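Local coordinates for DNA-damage inducible protein DDI1-like protein (PDB 5YQ8) that acts as an aspartic protease, represented here by its dimeric retroviral protease-like domain, one part of a longer protein of the DDI1 family, at residues Leu6-Thr11 with Ile116-Leu121; Cys10-Val15 with His65-Asn70; Phe20-Ala25 with Asp89-Leu94; Asn27-Lys32 with Tyr81-Gln86; Tyr75-Phe80 with Leu97-Met102. All blocks are in the same frame, centred on the assembly; numbering follows the deposited sequence.

Interaction 1: residues Leu6-Thr11 with Ile116-Leu121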
# COMPACT_ATOMS: atom_id res chain seq x y z
N LEU A 6 6.76 -0.12 5.16
CA LEU A 6 6.98 1.34 5.28
C LEU A 6 6.25 1.89 6.51
O LEU A 6 5.04 1.85 6.57
CB LEU A 6 6.47 2.12 4.05
CG LEU A 6 7.03 1.67 2.72
CD1 LEU A 6 6.57 2.61 1.57
CD2 LEU A 6 8.58 1.60 2.79
N TYR A 7 7.03 2.39 7.47
CA TYR A 7 6.51 3.16 8.60
C TYR A 7 7.20 4.51 8.72
O TYR A 7 8.35 4.62 8.44
CB TYR A 7 6.68 2.40 9.90
CG TYR A 7 5.82 1.18 10.01
CD1 TYR A 7 6.16 -0.04 9.37
CD2 TYR A 7 4.71 1.19 10.84
CE1 TYR A 7 5.34 -1.14 9.49
CE2 TYR A 7 3.91 0.06 10.99
CZ TYR A 7 4.21 -1.07 10.30
OH TYR A 7 3.40 -2.09 10.53
N VAL A 8 6.46 5.53 9.08
CA VAL A 8 6.99 6.79 9.49
C VAL A 8 6.62 7.12 10.92
O VAL A 8 5.52 6.77 11.38
CB VAL A 8 6.56 7.88 8.55
CG1 VAL A 8 7.22 7.71 7.19
CG2 VAL A 8 5.02 7.98 8.45
N PRO A 9 7.54 7.81 11.63
CA PRO A 9 7.13 8.34 12.94
C PRO A 9 6.37 9.67 12.83
O PRO A 9 6.44 10.36 11.83
CB PRO A 9 8.44 8.51 13.65
CG PRO A 9 9.41 8.88 12.48
CD PRO A 9 8.94 8.14 11.29
N CYS A 10 5.61 10.00 13.85
CA CYS A 10 4.90 11.25 13.98
C CYS A 10 4.39 11.40 15.41
O CYS A 10 4.49 10.48 16.21
CB CYS A 10 3.68 11.27 13.03
SG CYS A 10 2.40 9.99 13.26
N THR A 11 3.76 12.53 15.72
CA THR A 11 3.20 12.78 17.06
C THR A 11 1.77 13.31 16.96
O THR A 11 1.49 14.17 16.15
CB THR A 11 4.06 13.81 17.87
OG1 THR A 11 4.09 15.08 17.20
CG2 THR A 11 5.46 13.34 18.02
N ILE A 116 9.48 18.62 2.67
CA ILE A 116 10.06 17.91 3.80
C ILE A 116 9.90 16.41 3.54
O ILE A 116 8.79 15.93 3.26
CB ILE A 116 9.36 18.29 5.15
CG1 ILE A 116 9.21 19.81 5.31
CG2 ILE A 116 10.15 17.73 6.30
CD1 ILE A 116 10.52 20.62 5.25
N ASN A 117 10.98 15.68 3.74
CA ASN A 117 11.05 14.25 3.58
C ASN A 117 11.28 13.56 4.92
O ASN A 117 12.28 13.75 5.53
CB ASN A 117 12.22 13.93 2.65
CG ASN A 117 12.14 14.69 1.32
OD1 ASN A 117 11.56 14.23 0.34
ND2 ASN A 117 12.73 15.90 1.29
N VAL A 118 10.32 12.75 5.35
CA VAL A 118 10.46 11.89 6.52
C VAL A 118 11.00 10.56 6.00
O VAL A 118 10.33 9.89 5.25
CB VAL A 118 9.10 11.60 7.19
CG1 VAL A 118 9.25 10.96 8.55
CG2 VAL A 118 8.39 12.87 7.43
N PRO A 119 12.15 10.10 6.51
CA PRO A 119 12.68 8.81 6.11
C PRO A 119 11.89 7.70 6.81
O PRO A 119 11.43 7.87 7.94
CB PRO A 119 14.13 8.84 6.57
CG PRO A 119 14.26 9.96 7.53
CD PRO A 119 12.92 10.65 7.63
N PHE A 120 11.69 6.62 6.08
CA PHE A 120 11.04 5.43 6.58
C PHE A 120 11.94 4.85 7.61
O PHE A 120 13.21 4.85 7.46
CB PHE A 120 10.77 4.41 5.46
CG PHE A 120 9.79 4.93 4.43
CD1 PHE A 120 8.50 5.34 4.81
CD2 PHE A 120 10.16 5.09 3.09
CE1 PHE A 120 7.62 5.89 3.86
CE2 PHE A 120 9.27 5.63 2.16
CZ PHE A 120 7.99 6.03 2.55
N LEU A 121 11.28 4.33 8.64
CA LEU A 121 11.98 3.78 9.74
C LEU A 121 12.73 2.53 9.30
O LEU A 121 12.20 1.74 8.49
CB LEU A 121 11.03 3.40 10.87
CG LEU A 121 10.24 4.51 11.54
CD1 LEU A 121 9.14 3.87 12.34
CD2 LEU A 121 11.12 5.34 12.45
O HOH W 1 9.61 1.21 7.41
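Leu6 lies over one face of the Phe120 ring in a CH-pi contact: CD2 of Leu6 stands 4.0 Å from the Phe120 ring centroid, 16° off the normal, and CD1 is 3.8 Å from CZ. Val8 meets the same ring obliquely, its CG1 3.6 Å from Phe120 CD1. Phe120 has CG anti to its carbonyl carbon (chi1 -65°), which puts the flat, apolar ring where both aliphatic side chains can pack on it. At the ring edge lies Tyr7 O, which accepts the nearly straight bond from Leu121 N (3.0 Å). A water extends this link, taking the N-H of Tyr7 and donating to Leu121 O. Farther along, the Leu121 side chain and the Pro9 ring run antiparallel alongside one another, Leu121 CD2 3.7 Å from Pro9 CD.

Behind this layer, Phe120 rests on Leu111 and Asn109, while backbone bonds hold Leu6 to Val21 and Val8 to Ala19; Leu6 also packs on Lys98 of the second subunit. Strand 7-12 of the mixed sheet thus meets strand 116-119 of the three-stranded antiparallel sheet, the short axes of 7-11 and 116-119 running at 114°. With one direct bond and one water bridge, cohesion probably comes mainly from aliphatic and aromatic packing.

Interaction 2: residues Cys10-Val15 with His65-Asn70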
# COMPACT_ATOMS: atom_id res chain seq x y z
N CYS A 10 5.61 10.00 13.85
CA CYS A 10 4.90 11.25 13.98
C CYS A 10 4.39 11.40 15.41
O CYS A 10 4.49 10.48 16.21
CB CYS A 10 3.68 11.27 13.03
SG CYS A 10 2.40 9.99 13.26
N THR A 11 3.76 12.53 15.72
CA THR A 11 3.20 12.78 17.06
C THR A 11 1.77 13.31 16.96
O THR A 11 1.49 14.17 16.15
CB THR A 11 4.06 13.81 17.87
OG1 THR A 11 4.09 15.08 17.20
CG2 THR A 11 5.46 13.34 18.02
N ILE A 12 0.89 12.87 17.84
CA ILE A 12 -0.44 13.40 18.00
C ILE A 12 -0.59 13.80 19.46
O ILE A 12 -0.52 12.92 20.35
CB ILE A 12 -1.48 12.34 17.68
CG1 ILE A 12 -1.23 11.80 16.25
CG2 ILE A 12 -2.89 12.91 17.80
CD1 ILE A 12 -2.25 10.84 15.67
N ASN A 13 -0.83 15.09 19.70
CA ASN A 13 -0.88 15.67 21.04
C ASN A 13 0.36 15.28 21.80
O ASN A 13 0.22 14.53 22.79
CB ASN A 13 -2.06 15.19 21.85
CG ASN A 13 -3.32 15.40 21.16
OD1 ASN A 13 -3.65 16.51 20.77
ND2 ASN A 13 -4.06 14.35 21.04
N GLN A 14 1.53 15.63 21.30
CA GLN A 14 2.81 15.40 22.01
C GLN A 14 3.28 13.92 22.10
O GLN A 14 4.42 13.72 22.50
CB GLN A 14 2.70 15.96 23.48
CG GLN A 14 2.32 17.41 23.66
CD GLN A 14 3.42 18.31 23.17
OE1 GLN A 14 4.58 17.89 23.09
NE2 GLN A 14 3.07 19.51 22.79
N VAL A 15 2.43 12.94 21.78
CA VAL A 15 2.65 11.54 21.98
C VAL A 15 3.20 10.92 20.71
O VAL A 15 2.69 11.09 19.64
CB VAL A 15 1.34 10.82 22.34
CG1 VAL A 15 1.57 9.28 22.51
CG2 VAL A 15 0.72 11.44 23.58
N HIS A 65 -12.82 13.02 12.77
CA HIS A 65 -12.98 13.79 11.50
C HIS A 65 -11.83 14.74 11.25
O HIS A 65 -11.55 15.10 10.13
CB HIS A 65 -14.32 14.55 11.47
CG HIS A 65 -15.49 13.65 11.66
ND1 HIS A 65 -15.75 12.58 10.85
CD2 HIS A 65 -16.47 13.67 12.59
CE1 HIS A 65 -16.87 12.00 11.24
NE2 HIS A 65 -17.32 12.62 12.31
N MET A 66 -11.18 15.13 12.32
CA MET A 66 -10.01 16.02 12.27
C MET A 66 -9.29 15.95 13.58
O MET A 66 -9.88 16.18 14.61
CB MET A 66 -10.37 17.48 11.97
CG MET A 66 -9.13 18.35 11.76
SD MET A 66 -8.59 19.01 13.30
CE MET A 66 -7.29 20.08 12.82
N THR A 67 -8.03 15.52 13.51
CA THR A 67 -7.09 15.63 14.59
C THR A 67 -5.77 16.10 14.01
O THR A 67 -5.32 15.60 12.98
CB THR A 67 -6.90 14.30 15.34
OG1 THR A 67 -5.93 14.45 16.42
CG2 THR A 67 -6.44 13.20 14.44
N PRO A 68 -5.12 17.01 14.69
CA PRO A 68 -3.77 17.36 14.23
C PRO A 68 -2.69 16.28 14.48
O PRO A 68 -2.61 15.69 15.53
CB PRO A 68 -3.45 18.65 15.00
CG PRO A 68 -4.76 19.05 15.63
CD PRO A 68 -5.52 17.80 15.86
N VAL A 69 -1.94 16.00 13.44
CA VAL A 69 -0.82 15.06 13.45
C VAL A 69 0.42 15.73 12.91
O VAL A 69 0.43 16.27 11.80
CB VAL A 69 -1.19 13.88 12.57
CG1 VAL A 69 -0.14 12.82 12.65
CG2 VAL A 69 -2.50 13.27 12.98
N ASN A 70 1.50 15.69 13.70
CA ASN A 70 2.72 16.38 13.38
C ASN A 70 3.59 15.45 12.57
O ASN A 70 4.37 14.62 13.09
CB ASN A 70 3.44 16.87 14.64
CG ASN A 70 4.78 17.50 14.33
OD1 ASN A 70 5.76 16.78 14.04
ND2 ASN A 70 4.82 18.85 14.27
O HOH W 2 -0.66 16.83 17.11
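Ile12 holds CG1 anti to its carbonyl carbon (chi1 -56°) and extends beyond it, which carries CD1 over to Val69, 3.6 Å from CG2. Its other branch, CG2, is thereby turned toward the 65-70 backbone, 3.6 Å from Pro68 O and close to Thr67 OG1. Thr11 has OG1 tucked between its backbone N and carbonyl carbon (chi1 62°), where it comes within 3.2 Å of Asn70 CB as the two side chains run side by side. Beta-branched residues suit these extended positions, and the sulfur of Cys10 adds to the apolar side by touching Val69, SG to CG1 3.9 Å.

Thr11 and Asn70 form a single antiparallel hydrogen-bonded pair. The bond from Asn70 N to Thr11 O is short and straight (2.9 Å), whereas the return from Thr11 N to Asn70 O is weak at 3.4 Å. This single bridge brings 7-12 and 62-71, the two outermost strands of the chain's mixed sheet, together, consistent with a strongly curled, barrel-like sheet. Beyond it, a water takes the N-H of Asn13 and donates to Pro68 O. Asn13 and Gln14 form the corner of a type I' turn; both have positive phi, which asparagine tolerates well, and Asn13 ND2 bonds to Cys38 O.

Interaction 3: residues Phe20-Ala25 with Asp89-Leu94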
# COMPACT_ATOMS: atom_id res chain seq x y z
N PHE A 20 1.89 3.25 9.61
CA PHE A 20 2.06 2.43 8.39
C PHE A 20 1.54 3.10 7.12
O PHE A 20 0.43 3.60 7.14
CB PHE A 20 1.30 1.15 8.58
CG PHE A 20 1.50 0.12 7.50
CD1 PHE A 20 2.71 -0.51 7.35
CD2 PHE A 20 0.42 -0.27 6.67
CE1 PHE A 20 2.86 -1.53 6.42
CE2 PHE A 20 0.60 -1.24 5.71
CZ PHE A 20 1.82 -1.86 5.56
N VAL A 21 2.36 3.12 6.08
CA VAL A 21 2.05 3.86 4.85
C VAL A 21 1.63 2.86 3.77
O VAL A 21 2.50 2.20 3.18
CB VAL A 21 3.26 4.65 4.35
CG1 VAL A 21 2.96 5.28 2.99
CG2 VAL A 21 3.71 5.71 5.39
N ASP A 22 0.33 2.77 3.54
CA ASP A 22 -0.32 1.66 2.77
C ASP A 22 -1.06 2.19 1.60
O ASP A 22 -2.15 2.67 1.75
CB ASP A 22 -1.30 0.93 3.69
CG ASP A 22 -1.83 -0.37 3.14
OD1 ASP A 22 -1.60 -0.68 1.95
OD2 ASP A 22 -2.53 -1.07 3.93
N SER A 23 -0.48 2.14 0.42
CA SER A 23 -1.10 2.73 -0.78
C SER A 23 -2.24 1.92 -1.30
O SER A 23 -3.08 2.43 -2.02
CB SER A 23 -0.04 2.97 -1.88
OG SER A 23 0.23 1.81 -2.67
N GLY A 24 -2.31 0.66 -0.92
CA GLY A 24 -3.49 -0.16 -1.13
C GLY A 24 -4.62 -0.13 -0.14
O GLY A 24 -5.56 -0.88 -0.29
N ALA A 25 -4.53 0.69 0.90
CA ALA A 25 -5.64 0.83 1.89
C ALA A 25 -6.43 2.07 1.51
O ALA A 25 -5.88 3.17 1.44
CB ALA A 25 -5.10 0.99 3.30
N ASP A 89 -0.83 0.51 15.06
CA ASP A 89 -1.31 1.71 15.75
C ASP A 89 -2.06 2.62 14.79
O ASP A 89 -3.19 3.02 15.06
CB ASP A 89 -0.15 2.43 16.41
CG ASP A 89 0.44 1.62 17.57
OD1 ASP A 89 -0.10 0.48 17.82
OD2 ASP A 89 1.37 2.16 18.26
N LEU A 90 -1.46 2.91 13.64
CA LEU A 90 -1.97 3.90 12.75
C LEU A 90 -1.56 3.51 11.36
O LEU A 90 -0.36 3.18 11.10
CB LEU A 90 -1.38 5.27 13.12
CG LEU A 90 -1.87 6.46 12.33
CD1 LEU A 90 -3.38 6.59 12.36
CD2 LEU A 90 -1.23 7.71 12.90
N ILE A 91 -2.55 3.56 10.46
CA ILE A 91 -2.39 3.33 9.07
C ILE A 91 -2.70 4.64 8.31
O ILE A 91 -3.84 5.20 8.43
CB ILE A 91 -3.31 2.20 8.62
CG1 ILE A 91 -3.09 1.00 9.54
CG2 ILE A 91 -2.97 1.84 7.21
CD1 ILE A 91 -3.95 -0.20 9.29
N ILE A 92 -1.69 5.12 7.57
CA ILE A 92 -1.84 6.16 6.60
C ILE A 92 -2.35 5.53 5.30
O ILE A 92 -1.62 4.86 4.60
CB ILE A 92 -0.53 6.87 6.39
CG1 ILE A 92 -0.11 7.54 7.68
CG2 ILE A 92 -0.67 7.95 5.31
CD1 ILE A 92 1.16 8.33 7.53
N GLY A 93 -3.63 5.70 4.98
CA GLY A 93 -4.17 5.15 3.73
C GLY A 93 -4.06 6.10 2.55
O GLY A 93 -3.57 7.24 2.63
N LEU A 94 -4.59 5.62 1.45
CA LEU A 94 -4.68 6.38 0.21
C LEU A 94 -5.56 7.65 0.31
O LEU A 94 -5.32 8.58 -0.39
CB LEU A 94 -5.19 5.43 -0.88
CG LEU A 94 -4.85 5.77 -2.33
CD1 LEU A 94 -3.35 5.97 -2.46
CD2 LEU A 94 -5.37 4.69 -3.26
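Phe20 and Ile91 project together from the same face of the sheet, and Ile91 meets the aromatic ring at its edge, CG2 of Ile91 4.0 Å from CD2 of Phe20. The same CG2 also lies against CB of Asp22, the aspartate assigned to the active site, so one methyl buttresses both side chains. On the other face Val21 and Ile92 make a looser pair, CG2 of Val21 4.2 Å from CD1 of Ile92, in the buried core. Leu94, its CG anti to the backbone N (chi1 -155°), directs CD2 to 3.4 Å from Ser23 O of the loop.

Parallel pairing fixes these orientations. Phe20 N gives a 2.7 Å bond to Leu90 O, Phe20 O accepts from Ile92 N at 2.6 Å, and Asp22 N closes the ladder on Ile92 O at 3.0 Å. A further, well-aligned bond from Leu94 N to Ala25 O (2.8 Å) secures the turn that carries the Asp-Ser-Gly sequence characteristic of retropepsins. Gly93, lacking a side chain, lets Ala25 O approach its CA to 3.5 Å. Ser23 OG bonds Ser23 N and Val21 O of the second subunit, the interlocking known as the fireman's grip.

Strand 90-92 is thus inserted between 15-21 and 29-31, with Ile91 paired to Ile29, and Gly93 occupies the N-cap position of helix 94-99, its N-H bonded to Ser28 OG; Leu97 of that helix packs on Val21 and Ile92.

Interaction 4: residues Asn27-Lys32 with Tyr81-Gln86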
# COMPACT_ATOMS: atom_id res chain seq x y z
N ASN A 27 -8.81 3.40 3.42
CA ASN A 27 -9.11 4.23 4.63
C ASN A 27 -7.92 4.28 5.58
O ASN A 27 -7.19 3.30 5.73
CB ASN A 27 -10.34 3.65 5.34
CG ASN A 27 -11.57 3.58 4.43
OD1 ASN A 27 -12.29 4.62 4.24
ND2 ASN A 27 -11.78 2.41 3.78
N SER A 28 -7.72 5.45 6.20
CA SER A 28 -6.86 5.57 7.39
C SER A 28 -7.61 5.12 8.64
O SER A 28 -8.80 5.42 8.79
CB SER A 28 -6.35 6.99 7.57
OG SER A 28 -5.38 7.30 6.57
N ILE A 29 -6.92 4.35 9.48
CA ILE A 29 -7.50 3.71 10.64
C ILE A 29 -6.49 3.70 11.76
O ILE A 29 -5.32 3.48 11.52
CB ILE A 29 -7.93 2.27 10.37
CG1 ILE A 29 -8.96 2.16 9.24
CG2 ILE A 29 -8.65 1.72 11.57
CD1 ILE A 29 -9.00 0.80 8.58
N MET A 30 -6.95 4.00 12.97
CA MET A 30 -6.19 4.03 14.18
C MET A 30 -6.80 3.09 15.19
O MET A 30 -8.04 3.06 15.33
CB MET A 30 -6.22 5.46 14.74
CG MET A 30 -5.73 5.59 16.15
SD MET A 30 -5.66 7.32 16.66
CE MET A 30 -4.34 7.97 15.69
N ASN A 31 -5.97 2.38 15.95
CA ASN A 31 -6.54 1.45 16.94
C ASN A 31 -7.04 2.20 18.15
O ASN A 31 -6.65 3.33 18.37
CB ASN A 31 -5.60 0.28 17.28
CG ASN A 31 -4.26 0.73 17.78
OD1 ASN A 31 -4.06 1.94 17.97
ND2 ASN A 31 -3.31 -0.20 17.91
N LYS A 32 -7.95 1.61 18.90
CA LYS A 32 -8.54 2.23 20.10
C LYS A 32 -7.48 2.63 21.11
O LYS A 32 -7.57 3.71 21.72
CB LYS A 32 -9.55 1.31 20.78
CG LYS A 32 -10.17 1.91 22.05
CD LYS A 32 -11.38 1.13 22.54
CE LYS A 32 -11.91 1.69 23.86
NZ LYS A 32 -13.30 1.13 24.10
N TYR A 81 -10.79 6.30 10.86
CA TYR A 81 -11.66 5.47 11.67
C TYR A 81 -10.91 4.97 12.87
O TYR A 81 -9.72 4.86 12.87
CB TYR A 81 -12.18 4.31 10.85
CG TYR A 81 -13.06 4.73 9.71
CD1 TYR A 81 -14.28 5.36 9.95
CD2 TYR A 81 -12.71 4.47 8.40
CE1 TYR A 81 -15.13 5.74 8.93
CE2 TYR A 81 -13.60 4.80 7.37
CZ TYR A 81 -14.80 5.47 7.66
OH TYR A 81 -15.70 5.91 6.72
N VAL A 82 -11.65 4.65 13.92
CA VAL A 82 -11.08 4.08 15.11
C VAL A 82 -11.67 2.68 15.28
O VAL A 82 -12.91 2.54 15.25
CB VAL A 82 -11.30 4.95 16.37
CG1 VAL A 82 -10.73 4.27 17.58
CG2 VAL A 82 -10.61 6.31 16.21
N ILE A 83 -10.79 1.68 15.42
CA ILE A 83 -11.18 0.29 15.51
C ILE A 83 -10.42 -0.38 16.66
O ILE A 83 -9.20 -0.29 16.72
CB ILE A 83 -10.90 -0.42 14.16
CG1 ILE A 83 -11.77 0.18 13.06
CG2 ILE A 83 -11.16 -1.90 14.29
CD1 ILE A 83 -11.98 -0.62 11.79
N GLU A 84 -11.12 -1.08 17.55
CA GLU A 84 -10.53 -1.48 18.84
C GLU A 84 -9.22 -2.30 18.76
O GLU A 84 -8.15 -1.82 19.18
CB GLU A 84 -11.56 -2.17 19.78
CG GLU A 84 -10.91 -2.65 21.11
CD GLU A 84 -11.79 -3.58 21.92
OE1 GLU A 84 -12.15 -3.26 23.08
OE2 GLU A 84 -12.07 -4.69 21.38
N ASP A 85 -9.31 -3.53 18.24
CA ASP A 85 -8.13 -4.44 18.23
C ASP A 85 -7.59 -4.53 16.81
O ASP A 85 -7.94 -5.40 16.05
CB ASP A 85 -8.44 -5.87 18.75
CG ASP A 85 -8.78 -5.91 20.23
OD1 ASP A 85 -8.17 -5.18 21.02
OD2 ASP A 85 -9.67 -6.69 20.61
N GLN A 86 -6.71 -3.59 16.49
CA GLN A 86 -5.95 -3.56 15.27
C GLN A 86 -4.48 -3.68 15.67
O GLN A 86 -3.98 -3.03 16.61
CB GLN A 86 -6.24 -2.26 14.53
CG GLN A 86 -5.52 -2.10 13.21
CD GLN A 86 -5.69 -0.71 12.56
OE1 GLN A 86 -6.55 -0.50 11.71
NE2 GLN A 86 -4.81 0.23 12.91
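The Tyr81 ring is met at its edge by Asn27 and Ile29: Asn27 OD1 lies 3.4 Å from CE2 of Tyr81, with amide and ring planes 55° apart, while CG1 of Ile29 lies near the ring plane. The amide of Asn31 uses its own plane, ND2 donating to Gln86 O at 3.2 Å with the acceptor 12° out of that plane. The extended Gln86 side chain passes over Ile29, OE1 3.1 Å from Ile29 CG2, and its NE2 bonds to Met88 O.

Asn31 keeps CG between the backbone N and the carbonyl carbon (chi1 56°). This suits an N-cap: the side chain caps a backbone N of helix 32-37, OD1 also bonds Thr34 OG1, and ND2 has a second acceptor in Asp89 OD1.

The backbones of 29-31 and of the end of strand 74-83 pair in parallel. Tyr81 N binds Ser28 O (3.0 Å), Met30 N binds Tyr81 O (2.9 Å) and Ile83 N binds Met30 O (3.1 Å). Ile29 packs on Ile83 on the face shared with Tyr81 and Asn31, whereas Met30 and Val82 point to the buried face.

Lys2 of the second subunit packs on Tyr81 and gives Asn27 OD1 a weak hydrogen bond. Lys32 N, first in the helix, bonds Ile83 O from above the carbonyl plane (3.2 Å) and Glu84 O weakly; with the Asn31 amide, this likely holds the helix start firmly against the strand end.

Interaction 5: residues Tyr75-Phe80 with Leu97-Met102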
# COMPACT_ATOMS: atom_id res chain seq x y z
N TYR A 75 2.21 20.42 11.13
CA TYR A 75 0.84 20.01 11.59
C TYR A 75 -0.08 19.70 10.44
O TYR A 75 -0.35 20.58 9.68
CB TYR A 75 0.23 21.08 12.53
CG TYR A 75 0.84 20.96 13.89
CD1 TYR A 75 2.09 21.54 14.16
CD2 TYR A 75 0.24 20.21 14.89
CE1 TYR A 75 2.69 21.42 15.40
CE2 TYR A 75 0.86 20.05 16.14
CZ TYR A 75 2.08 20.68 16.39
OH TYR A 75 2.71 20.53 17.61
N ILE A 76 -0.52 18.45 10.31
CA ILE A 76 -1.32 17.98 9.20
C ILE A 76 -2.67 17.41 9.69
O ILE A 76 -2.70 16.53 10.53
CB ILE A 76 -0.56 16.89 8.43
CG1 ILE A 76 0.54 17.56 7.70
CG2 ILE A 76 -1.46 16.18 7.41
CD1 ILE A 76 1.78 16.74 7.74
N PRO A 77 -3.80 17.90 9.16
CA PRO A 77 -5.07 17.44 9.65
C PRO A 77 -5.38 16.08 9.07
O PRO A 77 -5.48 15.97 7.83
CB PRO A 77 -6.05 18.51 9.14
CG PRO A 77 -5.40 19.08 7.96
CD PRO A 77 -3.94 18.97 8.17
N PHE A 78 -5.54 15.06 9.95
CA PHE A 78 -5.97 13.73 9.60
C PHE A 78 -7.41 13.45 9.97
O PHE A 78 -7.94 13.98 10.92
CB PHE A 78 -5.09 12.70 10.29
CG PHE A 78 -3.86 12.34 9.46
CD1 PHE A 78 -2.86 13.29 9.22
CD2 PHE A 78 -3.74 11.07 8.87
CE1 PHE A 78 -1.78 13.00 8.44
CE2 PHE A 78 -2.64 10.78 8.09
CZ PHE A 78 -1.66 11.74 7.88
N ALA A 79 -8.02 12.56 9.21
CA ALA A 79 -9.33 11.94 9.54
C ALA A 79 -9.14 10.45 9.36
O ALA A 79 -8.51 10.00 8.35
CB ALA A 79 -10.42 12.39 8.63
N PHE A 80 -9.62 9.70 10.35
CA PHE A 80 -9.53 8.27 10.31
C PHE A 80 -10.55 7.56 11.16
O PHE A 80 -11.16 8.17 12.02
CB PHE A 80 -8.16 7.83 10.73
CG PHE A 80 -7.66 8.52 11.92
CD1 PHE A 80 -8.21 8.29 13.14
CD2 PHE A 80 -6.66 9.44 11.78
CE1 PHE A 80 -7.74 8.97 14.21
CE2 PHE A 80 -6.21 10.14 12.80
CZ PHE A 80 -6.74 9.90 14.03
N LEU A 97 -2.82 10.06 1.96
CA LEU A 97 -1.76 10.17 0.96
C LEU A 97 -2.16 11.07 -0.20
O LEU A 97 -1.37 11.89 -0.64
CB LEU A 97 -1.37 8.81 0.43
CG LEU A 97 -0.47 7.93 1.32
CD1 LEU A 97 -0.29 6.56 0.75
CD2 LEU A 97 0.88 8.61 1.50
N LYS A 98 -3.39 10.92 -0.66
CA LYS A 98 -3.98 11.81 -1.64
C LYS A 98 -4.45 13.15 -1.12
O LYS A 98 -4.19 14.16 -1.71
CB LYS A 98 -5.14 11.11 -2.36
CG LYS A 98 -4.73 9.93 -3.21
CD LYS A 98 -5.76 9.78 -4.31
CE LYS A 98 -5.19 9.21 -5.57
NZ LYS A 98 -6.34 8.78 -6.35
N ARG A 99 -5.05 13.21 0.03
CA ARG A 99 -5.51 14.49 0.56
C ARG A 99 -4.38 15.52 0.77
O ARG A 99 -4.55 16.72 0.59
CB ARG A 99 -6.24 14.21 1.89
CG ARG A 99 -6.39 15.39 2.81
CD ARG A 99 -7.29 16.43 2.15
NE ARG A 99 -7.28 17.55 3.04
CZ ARG A 99 -6.41 18.54 3.02
NH1 ARG A 99 -5.47 18.61 2.09
NH2 ARG A 99 -6.45 19.45 3.97
N HIS A 100 -3.23 15.04 1.17
CA HIS A 100 -2.07 15.89 1.39
C HIS A 100 -0.99 15.77 0.31
O HIS A 100 0.13 16.28 0.48
CB HIS A 100 -1.48 15.61 2.79
CG HIS A 100 -2.49 15.72 3.88
ND1 HIS A 100 -2.99 16.93 4.30
CD2 HIS A 100 -3.13 14.77 4.58
CE1 HIS A 100 -3.88 16.71 5.25
NE2 HIS A 100 -4.00 15.40 5.43
N GLN A 101 -1.34 15.14 -0.81
CA GLN A 101 -0.53 15.11 -2.02
C GLN A 101 0.87 14.62 -1.71
O GLN A 101 1.85 15.18 -2.16
CB GLN A 101 -0.50 16.51 -2.61
CG GLN A 101 -1.87 17.06 -2.97
CD GLN A 101 -1.77 18.43 -3.56
OE1 GLN A 101 -0.67 19.01 -3.61
NE2 GLN A 101 -2.91 19.00 -3.96
N MET A 102 0.95 13.56 -0.91
CA MET A 102 2.20 12.99 -0.47
C MET A 102 2.90 12.26 -1.60
O MET A 102 2.33 11.98 -2.64
CB MET A 102 1.99 12.06 0.77
CG MET A 102 1.47 12.80 1.98
SD MET A 102 1.23 11.67 3.36
CE MET A 102 0.13 12.59 4.46
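A Schellman motif ends helix 94-99, and just there His100 lays its ring against strand 74-83, with Ile76 CG2 over one face. Met102 N bonds to Leu97 O and Gln101 N to Lys98 O, the positive phi of Gln101 turning the chain away. CG2 of Ile76 stands 3.3 Å from the His100 ring centroid, 12° off the normal of that ring, a tight CH-pi contact. The opposite face is covered by CG of Arg99, so the imidazole is sandwiched between a branched strand residue and the foot of its own neighbour. Arg99 bends at chi2 (65°), which brings its guanidinium face over CE1 of His100, while NH2 stays 4.1 Å from CG of Pro77.

Helix 94-99 follows strand 90-92, as the C-terminal helix of retropepsins does, and here it packs on strand 74-83. Pro77 O lies in the imidazole plane and takes a weak bond from His100 NE2 at 2.9 Å, bent at the hydrogen; NE2 also has a weak bond to Gln96 OE1. Phe78 lies nearly parallel to the histidine (25°) but slid aside, centroids 5.6 Å apart, so the rings barely overlap. Met102, extended beyond CG, brings its CE to 4.0 Å from CZ of Phe78, a flexible thioether suited to filling beside an aromatic ring. The backbone of Met102 bonds to the second subunit, and Lys98 NZ reaches Thr4 O there.

In the fold
From the N terminus, strand 7-12 opens two loops: interaction 1 closes the larger one near the C terminus on strand 116-119, and interaction 2, sharing Cys10 and Thr11 with it, closes the smaller one on strand 62-71. Next, interaction 3 joins 20-25 to 89-94, crossing interaction 2 in sequence and lying within the loop of interaction 1. Interaction 4 is nested in interaction 3 and crosses interaction 2. Interaction 5 begins after interaction 2 has closed, crosses interactions 3 and 4, and also lies within interaction 1. Together they tie the six-stranded sheet to helix 94-99 and to the small sheet, and interaction 3 holds the loop carrying the active-site aspartate.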